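Local coordinates for alkane monooxygenase (Geobacillus thermodenitrificans, PDB 3B9O), which is a flavin mononucleotide-binding monooxygenase of the luciferase-like family, built on a TIM-barrel type of fold, at residues 282-287 with 349-354. Residues are numbered along the deposited sequence; the frame is centred on the assembly and turned at random.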
loop_
_atom_site.group_PDB
_atom_site.type_symbol
_atom_site.label_atom_id
_atom_site.label_comp_id
_atom_site.label_asym_id
_atom_site.label_seq_id
_atom_site.Cartn_x
_atom_site.Cartn_y
_atom_site.Cartn_z
ATOM N N CYS A 282 11.060 -8.519 4.559
ATOM C CA CYS A 282 11.530 -8.150 5.885
ATOM C C CYS A 282 13.047 -8.314 5.887
ATOM O O CYS A 282 13.575 -9.308 5.382
ATOM C CB CYS A 282 10.917 -9.037 6.971
ATOM S SG CYS A 282 9.137 -9.337 6.885
ATOM N N VAL A 283 13.758 -7.312 6.394
ATOM C CA VAL A 283 15.209 -7.322 6.322
ATOM C C VAL A 283 15.737 -7.220 7.748
ATOM O O VAL A 283 15.314 -6.348 8.501
ATOM C CB VAL A 283 15.767 -6.138 5.461
ATOM C CG1 VAL A 283 17.263 -6.040 5.629
ATOM C CG2 VAL A 283 15.355 -6.310 3.940
ATOM N N ILE A 284 16.631 -8.133 8.121
ATOM C CA ILE A 284 17.339 -8.032 9.382
ATOM C C ILE A 284 18.809 -8.068 8.991
ATOM O O ILE A 284 19.335 -9.112 8.516
ATOM C CB ILE A 284 17.022 -9.196 10.351
ATOM C CG1 ILE A 284 15.537 -9.221 10.750
ATOM C CG2 ILE A 284 17.950 -9.106 11.602
ATOM C CD1 ILE A 284 15.071 -10.596 11.357
ATOM N N VAL A 285 19.476 -6.936 9.154
ATOM C CA VAL A 285 20.819 -6.747 8.611
ATOM C C VAL A 285 21.846 -6.386 9.713
ATOM O O VAL A 285 21.519 -5.705 10.715
ATOM C CB VAL A 285 20.811 -5.734 7.415
ATOM C CG1 VAL A 285 20.440 -4.316 7.870
ATOM C CG2 VAL A 285 22.160 -5.722 6.645
ATOM N N GLY A 286 23.076 -6.870 9.532
ATOM C CA GLY A 286 24.197 -6.499 10.406
ATOM C C GLY A 286 25.494 -6.436 9.617
ATOM O O GLY A 286 25.579 -6.899 8.481
ATOM N N LYS A 287 26.522 -5.879 10.231
ATOM C CA LYS A 287 27.840 -5.807 9.594
ATOM C C LYS A 287 28.431 -7.194 9.400
ATOM O O LYS A 287 29.239 -7.422 8.483
ATOM C CB LYS A 287 28.753 -4.918 10.432
ATOM C CG LYS A 287 28.159 -3.506 10.500
ATOM C CD LYS A 287 28.783 -2.630 11.570
ATOM C CE LYS A 287 29.431 -1.440 10.912
ATOM N NZ LYS A 287 30.530 -1.932 10.022
ATOM N N PHE A 349 5.811 -12.921 3.070
ATOM C CA PHE A 349 6.919 -12.096 2.570
ATOM C C PHE A 349 8.267 -12.776 2.768
ATOM O O PHE A 349 8.499 -13.466 3.760
ATOM C CB PHE A 349 6.955 -10.742 3.303
ATOM C CG PHE A 349 5.669 -9.975 3.217
ATOM C CD1 PHE A 349 5.089 -9.679 1.963
ATOM C CD2 PHE A 349 5.012 -9.564 4.366
ATOM C CE1 PHE A 349 3.878 -8.967 1.854
ATOM C CE2 PHE A 349 3.788 -8.832 4.264
ATOM C CZ PHE A 349 3.233 -8.540 3.001
ATOM N N LYS A 350 9.165 -12.554 1.830
ATOM C CA LYS A 350 10.566 -12.917 1.991
ATOM C C LYS A 350 11.172 -12.328 3.297
ATOM O O LYS A 350 11.004 -11.141 3.618
ATOM C CB LYS A 350 11.365 -12.460 0.751
ATOM C CG LYS A 350 12.884 -12.597 0.837
ATOM C CD LYS A 350 13.300 -14.010 0.638
ATOM C CE LYS A 350 14.808 -14.168 0.439
ATOM N NZ LYS A 350 15.042 -15.606 0.008
ATOM N N LEU A 351 11.879 -13.178 4.038
ATOM C CA LEU A 351 12.749 -12.718 5.123
ATOM C C LEU A 351 14.216 -12.804 4.711
ATOM O O LEU A 351 14.729 -13.895 4.430
ATOM C CB LEU A 351 12.502 -13.511 6.414
ATOM C CG LEU A 351 13.464 -13.172 7.560
ATOM C CD1 LEU A 351 13.493 -11.668 7.881
ATOM C CD2 LEU A 351 13.154 -14.012 8.821
ATOM N N SER A 352 14.887 -11.663 4.642
ATOM C CA SER A 352 16.320 -11.663 4.354
ATOM C C SER A 352 17.164 -11.306 5.611
ATOM O O SER A 352 17.033 -10.221 6.184
ATOM C CB SER A 352 16.627 -10.749 3.150
ATOM O OG SER A 352 17.982 -10.885 2.755
ATOM N N VAL A 353 18.050 -12.214 6.025
ATOM C CA VAL A 353 18.821 -12.013 7.240
ATOM C C VAL A 353 20.308 -12.132 6.928
ATOM O O VAL A 353 20.725 -13.121 6.329
ATOM C CB VAL A 353 18.468 -13.074 8.294
ATOM C CG1 VAL A 353 19.263 -12.805 9.626
ATOM C CG2 VAL A 353 16.979 -13.131 8.513
ATOM N N GLY A 354 21.118 -11.145 7.314
ATOM C CA GLY A 354 22.558 -11.285 7.124
ATOM C C GLY A 354 23.237 -9.953 6.909
ATOM O O GLY A 354 22.776 -8.941 7.405
#
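Strand 282-285 and strand 350-354 lie side by side and parallel, their axes 4.8 Å apart and 7° off in direction. Cys282 pairs with Leu351, Val283 with Ser352, Ile284 with Val353 and Val285 with Gly354. Five backbone hydrogen bonds join the two segments. Cys282 N gives to Lys350 O at 2.8 Å, and Cys282 O takes Ser352 N. Ile284 likewise uses both its N, to Ser352 O, and its O, from Gly354 N. The last bond, Gly286 N to Gly354 O at 3.0 Å, starts just past the strand and meets the carbonyl less head-on, the donor 32° out of its plane. Short CA-H...O contacts fill in between, such as Val353 CA to Ile284 O at 3.2 Å.

On one face Leu351 reaches across the strands. With CG trans to its backbone N (chi1 175°), it sets CD1 3.8 Å from Cys282 CB and 4.0 Å from Ile284 CD1. The Ile284 and Leu351 side chains cross at a slant. Tyr380 touches both, and helix 289-302 packs on Ile284 and Val353. On the other face Val283 and Ser352 meet Val359 of helix 356-370, and Ser352 OG is hydrogen-bonded to Glu362. The Phe349 side chain comes within about 4 Å of the flavin mononucleotide; its CB lies loosely, 4.4 Å, from Cys282 SG.

The ladder satisfies buried Cys282 and Ile284 backbones and fixes the register, joining extra parallel strand 350-354 to barrel strand 276-285.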